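Local atomic coordinates of prepilin-like protein (Thermus thermophilus, PDB entry 6QVF), a protein that is a type IV pilin of natural competence, thought to act as a DNA receptor at the tip of a pilus during DNA uptake. Residues 43-48 with 53-58; 58-63 with 116-121. All blocks are in the same frame, centred on the assembly; numbering follows the deposited sequence.

Interaction 1: 43-48 with 53-58; sequences DAPLDP and GNWRSF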
loop_
_atom_site.group_PDB
_atom_site.type_symbol
_atom_site.label_atom_id
_atom_site.label_comp_id
_atom_site.label_asym_id
_atom_site.label_seq_id
_atom_site.Cartn_x
_atom_site.Cartn_y
_atom_site.Cartn_z
ATOM N N ASP B 43 11.043 22.482 13.858
ATOM C CA ASP B 43 10.878 21.181 14.508
ATOM C C ASP B 43 12.093 20.810 15.361
ATOM O O ASP B 43 11.937 20.368 16.488
ATOM C CB ASP B 43 10.535 20.123 13.463
ATOM C CG ASP B 43 9.132 20.328 12.904
ATOM O OD1 ASP B 43 8.192 20.496 13.725
ATOM O OD2 ASP B 43 8.975 20.329 11.664
ATOM N N ALA B 44 13.300 20.912 14.813
ATOM C CA ALA B 44 14.477 20.542 15.571
ATOM C C ALA B 44 15.586 21.543 15.278
ATOM O O ALA B 44 15.767 21.970 14.139
ATOM C CB ALA B 44 14.933 19.151 15.225
ATOM N N PRO B 45 16.387 21.931 16.297
ATOM C CA PRO B 45 17.508 22.834 16.053
ATOM C C PRO B 45 18.616 22.110 15.280
ATOM O O PRO B 45 18.858 20.925 15.528
ATOM C CB PRO B 45 17.923 23.222 17.476
ATOM C CG PRO B 45 17.560 22.005 18.311
ATOM C CD PRO B 45 16.286 21.483 17.685
ATOM N N LEU B 46 19.274 22.824 14.353
ATOM C CA LEU B 46 20.396 22.210 13.607
ATOM C C LEU B 46 21.543 21.847 14.555
ATOM O O LEU B 46 22.216 20.815 14.375
ATOM C CB LEU B 46 20.898 23.173 12.537
ATOM C CG LEU B 46 19.948 23.419 11.372
ATOM C CD1 LEU B 46 20.600 24.302 10.337
ATOM C CD2 LEU B 46 19.475 22.108 10.728
ATOM N N ASP B 47 21.749 22.687 15.572
ATOM C CA ASP B 47 22.745 22.461 16.608
ATOM C C ASP B 47 22.032 22.284 17.948
ATOM O O ASP B 47 21.361 23.195 18.428
ATOM C CB ASP B 47 23.734 23.627 16.618
ATOM C CG ASP B 47 24.779 23.599 17.730
ATOM O OD1 ASP B 47 24.788 22.623 18.545
ATOM O OD2 ASP B 47 25.627 24.532 17.733
ATOM N N PRO B 48 22.139 21.090 18.567
ATOM C CA PRO B 48 21.456 20.808 19.833
ATOM C C PRO B 48 21.922 21.641 21.038
ATOM O O PRO B 48 21.341 21.530 22.096
ATOM C CB PRO B 48 21.777 19.326 20.121
ATOM C CG PRO B 48 23.021 19.036 19.299
ATOM C CD PRO B 48 22.967 19.969 18.102
ATOM N N GLY B 53 20.100 29.464 16.868
ATOM C CA GLY B 53 20.489 29.227 15.471
ATOM C C GLY B 53 19.329 28.720 14.625
ATOM O O GLY B 53 18.183 28.730 15.040
ATOM N N ASN B 54 19.631 28.283 13.402
ATOM C CA ASN B 54 18.592 27.763 12.488
ATOM C C ASN B 54 18.080 26.389 12.939
ATOM O O ASN B 54 18.711 25.655 13.706
ATOM C CB ASN B 54 19.087 27.756 11.043
ATOM C CG ASN B 54 19.242 29.158 10.493
ATOM O OD1 ASN B 54 18.388 30.023 10.720
ATOM N ND2 ASN B 54 20.312 29.395 9.762
ATOM N N TRP B 55 16.905 26.041 12.402
ATOM C CA TRP B 55 16.210 24.831 12.740
ATOM C C TRP B 55 15.863 24.096 11.450
ATOM O O TRP B 55 15.744 24.686 10.396
ATOM C CB TRP B 55 14.903 25.151 13.490
ATOM C CG TRP B 55 15.083 25.646 14.898
ATOM C CD1 TRP B 55 15.835 26.711 15.315
ATOM C CD2 TRP B 55 14.555 25.035 16.093
ATOM N NE1 TRP B 55 15.789 26.805 16.678
ATOM C CE2 TRP B 55 15.019 25.798 17.187
ATOM C CE3 TRP B 55 13.705 23.949 16.349
ATOM C CZ2 TRP B 55 14.682 25.493 18.503
ATOM C CZ3 TRP B 55 13.400 23.634 17.650
ATOM C CH2 TRP B 55 13.854 24.416 18.710
ATOM N N ARG B 56 15.653 22.793 11.581
ATOM C CA ARG B 56 15.043 22.027 10.494
ATOM C C ARG B 56 13.526 21.937 10.750
ATOM O O ARG B 56 13.095 21.813 11.898
ATOM C CB ARG B 56 15.714 20.656 10.421
ATOM C CG ARG B 56 15.269 19.824 9.218
ATOM C CD ARG B 56 16.196 18.641 9.049
ATOM N NE ARG B 56 17.482 19.085 8.506
ATOM C CZ ARG B 56 18.665 19.048 9.106
ATOM N NH1 ARG B 56 18.802 18.765 10.394
ATOM N NH2 ARG B 56 19.732 19.330 8.386
ATOM N N SER B 57 12.761 21.999 9.654
ATOM C CA SER B 57 11.333 21.884 9.608
ATOM C C SER B 57 10.995 20.713 8.700
ATOM O O SER B 57 11.455 20.655 7.543
ATOM C CB SER B 57 10.717 23.152 9.097
ATOM O OG SER B 57 9.287 23.094 9.043
ATOM N N PHE B 58 10.172 19.792 9.224
ATOM C CA PHE B 58 9.768 18.614 8.448
ATOM C C PHE B 58 8.323 18.748 7.968
ATOM O O PHE B 58 7.420 18.882 8.772
ATOM C CB PHE B 58 9.880 17.341 9.290
ATOM C CG PHE B 58 11.269 17.044 9.779
ATOM C CD1 PHE B 58 12.189 16.483 8.932
ATOM C CD2 PHE B 58 11.677 17.350 11.068
ATOM C CE1 PHE B 58 13.467 16.193 9.355
ATOM C CE2 PHE B 58 12.973 17.077 11.480
ATOM C CZ PHE B 58 13.861 16.506 10.616
HETATM O O HOH W 1 20.671 25.396 15.761
#
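Pro45 lies against one face of the Trp55 indole: its CD sits 3.9 Å from the centroid of the six-membered ring of Trp55 and 21° off the ring normal, a CH-pi contact. The indole reaches this position because CG stands beside the backbone N (chi1 -72°), which turns the rings back over the Ala44-Pro45 peptide although the CB of Trp55 starts away from it. Its NE1 donates a hydrogen bond to Pro51 O, which with the Pro45 contact restrains the indole. An alanine in place of Trp55 would probably leave one side of the Pro45 ring without its aromatic partner and Pro51 O without that donor.

On the far side of the strand pair, Leu46 CD2 rests over one face of the Arg56 guanidinium, 3.4 Å from Arg56 NH1, the two side chains crossing at about a right angle. Bending of the arginine at chi3 brings the guanidinium under the methyl.

Asp43 works differently. Its OD2 uses the anti lone pair to accept Phe58 N at 2.8 Å, nearly straight at 168°, while OD1 forms a salt bridge with Arg78. The Asp43 CB meanwhile touches Phe58 CD2 at 3.8 Å.

The backbone pairing is irregular at Arg56. Asp43 and Ala44 both face Arg56, a classic beta bulge, and Arg56 O accepts Asp43 N (2.9 Å) and Ala44 N (3.1 Å). Arg56 N returns a bond to Ala44 O, and Leu46 N donates to Asn54 O at 3.0 Å; a water links that same oxygen to Asp47 N.

These segments form an antiparallel hairpin at the edge of a small sheet: strand 55-58 runs between strands 44-45 and 32-35, pairing with Val35 and Glu33 on its other side, and leads directly into helix 59-66.

Interaction 2: 58-63 with 116-121; sequences FYFVDY and GVVTVV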
loop_
_atom_site.group_PDB
_atom_site.type_symbol
_atom_site.label_atom_id
_atom_site.label_comp_id
_atom_site.label_asym_id
_atom_site.label_seq_id
_atom_site.Cartn_x
_atom_site.Cartn_y
_atom_site.Cartn_z
ATOM N N PHE B 58 10.172 19.792 9.224
ATOM C CA PHE B 58 9.768 18.614 8.448
ATOM C C PHE B 58 8.323 18.748 7.968
ATOM O O PHE B 58 7.420 18.882 8.772
ATOM C CB PHE B 58 9.880 17.341 9.290
ATOM C CG PHE B 58 11.269 17.044 9.779
ATOM C CD1 PHE B 58 12.189 16.483 8.932
ATOM C CD2 PHE B 58 11.677 17.350 11.068
ATOM C CE1 PHE B 58 13.467 16.193 9.355
ATOM C CE2 PHE B 58 12.973 17.077 11.480
ATOM C CZ PHE B 58 13.861 16.506 10.616
ATOM N N TYR B 59 8.138 18.663 6.659
ATOM C CA TYR B 59 6.796 18.690 6.100
ATOM C C TYR B 59 5.980 17.485 6.591
ATOM O O TYR B 59 4.756 17.513 6.499
ATOM C CB TYR B 59 6.833 18.753 4.574
ATOM C CG TYR B 59 7.091 20.128 4.016
ATOM C CD1 TYR B 59 8.309 20.757 4.215
ATOM C CD2 TYR B 59 6.092 20.853 3.406
ATOM C CE1 TYR B 59 8.557 22.029 3.715
ATOM C CE2 TYR B 59 6.329 22.115 2.876
ATOM C CZ TYR B 59 7.556 22.726 3.069
ATOM O OH TYR B 59 7.795 23.993 2.596
ATOM N N PHE B 60 6.660 16.423 7.014
ATOM C CA PHE B 60 5.973 15.259 7.582
ATOM C C PHE B 60 4.924 15.733 8.598
ATOM O O PHE B 60 3.786 15.235 8.646
ATOM C CB PHE B 60 6.976 14.296 8.206
ATOM C CG PHE B 60 6.330 13.090 8.817
ATOM C CD1 PHE B 60 5.768 13.149 10.087
ATOM C CD2 PHE B 60 6.227 11.927 8.079
ATOM C CE1 PHE B 60 5.116 12.040 10.614
ATOM C CE2 PHE B 60 5.623 10.805 8.644
ATOM C CZ PHE B 60 5.066 10.874 9.888
ATOM N N VAL B 61 5.328 16.668 9.456
ATOM C CA VAL B 61 4.430 17.165 10.515
ATOM C C VAL B 61 3.196 17.828 9.914
ATOM O O VAL B 61 2.065 17.589 10.361
ATOM C CB VAL B 61 5.181 18.132 11.446
ATOM C CG1 VAL B 61 4.284 18.715 12.532
ATOM C CG2 VAL B 61 6.401 17.472 12.054
ATOM N N ASP B 62 3.401 18.690 8.917
ATOM C CA ASP B 62 2.323 19.390 8.274
ATOM C C ASP B 62 1.340 18.401 7.646
ATOM O O ASP B 62 0.131 18.507 7.854
ATOM C CB ASP B 62 2.833 20.391 7.246
ATOM C CG ASP B 62 3.778 21.368 7.919
ATOM O OD1 ASP B 62 3.273 22.278 8.595
ATOM O OD2 ASP B 62 5.011 21.142 7.833
ATOM N N TYR B 63 1.857 17.429 6.912
ATOM C CA TYR B 63 0.939 16.487 6.248
ATOM C C TYR B 63 0.242 15.601 7.289
ATOM O O TYR B 63 -0.970 15.320 7.148
ATOM C CB TYR B 63 1.673 15.632 5.215
ATOM C CG TYR B 63 1.934 16.386 3.932
ATOM C CD1 TYR B 63 0.908 16.632 3.041
ATOM C CD2 TYR B 63 3.209 16.819 3.590
ATOM C CE1 TYR B 63 1.114 17.358 1.887
ATOM C CE2 TYR B 63 3.433 17.523 2.427
ATOM C CZ TYR B 63 2.391 17.784 1.566
ATOM O OH TYR B 63 2.637 18.474 0.416
ATOM N N GLY B 116 2.611 8.841 14.222
ATOM C CA GLY B 116 3.800 9.106 13.417
ATOM C C GLY B 116 3.884 8.313 12.113
ATOM O O GLY B 116 5.001 8.025 11.614
ATOM N N VAL B 117 2.720 7.985 11.548
ATOM C CA VAL B 117 2.634 7.297 10.281
ATOM C C VAL B 117 1.811 8.131 9.296
ATOM O O VAL B 117 0.672 8.582 9.588
ATOM C CB VAL B 117 2.028 5.890 10.447
ATOM C CG1 VAL B 117 1.915 5.183 9.094
ATOM C CG2 VAL B 117 2.785 5.072 11.461
ATOM N N VAL B 118 2.356 8.261 8.063
ATOM C CA VAL B 118 1.637 8.835 6.964
ATOM C C VAL B 118 1.568 7.808 5.838
ATOM O O VAL B 118 2.566 7.179 5.548
ATOM C CB VAL B 118 2.288 10.137 6.469
ATOM C CG1 VAL B 118 1.746 10.561 5.123
ATOM C CG2 VAL B 118 2.153 11.249 7.507
ATOM N N THR B 119 0.386 7.629 5.246
ATOM C CA THR B 119 0.227 6.818 4.044
ATOM C C THR B 119 0.011 7.704 2.815
ATOM O O THR B 119 -0.641 8.791 2.852
ATOM C CB THR B 119 -0.881 5.779 4.197
ATOM O OG1 THR B 119 -2.090 6.503 4.386
ATOM C CG2 THR B 119 -0.656 4.840 5.360
ATOM N N VAL B 120 0.550 7.203 1.693
ATOM C CA VAL B 120 0.368 7.791 0.397
ATOM C C VAL B 120 -0.183 6.675 -0.504
ATOM O O VAL B 120 0.417 5.598 -0.615
ATOM C CB VAL B 120 1.665 8.387 -0.185
ATOM C CG1 VAL B 120 1.404 9.116 -1.504
ATOM C CG2 VAL B 120 2.384 9.265 0.835
ATOM N N VAL B 121 -1.367 6.902 -1.059
ATOM C CA VAL B 121 -2.059 5.907 -1.865
ATOM C C VAL B 121 -2.462 6.519 -3.185
ATOM O O VAL B 121 -3.053 7.591 -3.192
ATOM C CB VAL B 121 -3.244 5.314 -1.096
ATOM C CG1 VAL B 121 -3.955 4.246 -1.896
ATOM C CG2 VAL B 121 -2.755 4.757 0.215
#
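Phe60 is the residue of the 58-63 segment that meets strand 117-125, and it does so with the far end of its ring. Before it, Phe58 closes the preceding strand, and its carbonyl accepts Val61 N at 3.1 Å within the first turn of helix 59-66. Tyr59 points elsewhere, its hydroxyl hydrogen-bonded to Glu33 OE1.

At Phe60 the ring extends away from the helix because CG lies anti to the backbone N (chi1 179°), a torsion that carries CE2 and CZ across to Gly116 and Val118. Val118 CG2 stands over one face of the ring, 4.1 Å from the Phe60 centroid and 28° off the normal; this CH-pi contact is displaced toward the CE2-CZ edge, with Phe60 CE2 3.7 Å from Val118 CG2. Phe60 and Val118 run alongside in opposite senses, each passing the other. At the rim, Phe60 CZ comes within 3.3 Å of Gly116 O and 3.6 Å of Gly116 C, the latter near the ring plane, so the ring abuts a peptide group as well as a methyl. No hydrogen bond crosses between the segments.

Helix 59-66 here packs on the sheet beside helix 2-30, in a fold where, as in type IV pilins, the long N-terminal helix lies on an antiparallel sheet. Phe60 bridges Val29 of that helix and Val118 of strand 117-125, and Val118 also packs on Ile106 of the adjacent strand. Gly116, with phi 66°, takes a backbone shape that favours glycine just where the strand begins.

Further along, Val61 turns away from the strand and packs on Pro154. Asp62 carries salt bridges to Arg78 and Arg86. Tyr63 sets out toward the strand from its backbone, but its ring leads off to Glu28 and Ile106, and Tyr63 N closes the helical turn on Tyr59 O at 2.9 Å.

The two interactions follow one another in the chain and share Phe58, the last residue of strand 55-58 before helix 59-66. Interaction 1 is partly buried, about 21 Å from the chain centre to its own centre, and is a local hairpin held by four backbone hydrogen bonds and one to a carboxylate, burying 508 Å². Interaction 2 lies about 3 Å from that centre, is wholly buried, and joins segments 53 residues apart through apolar packing without a hydrogen bond, over 178 Å². They also touch directly: Asp43 OD2 lies 3.9 Å from Val61 CG2. Arg78 connects them further, forming salt bridges with both Asp43 and Asp62.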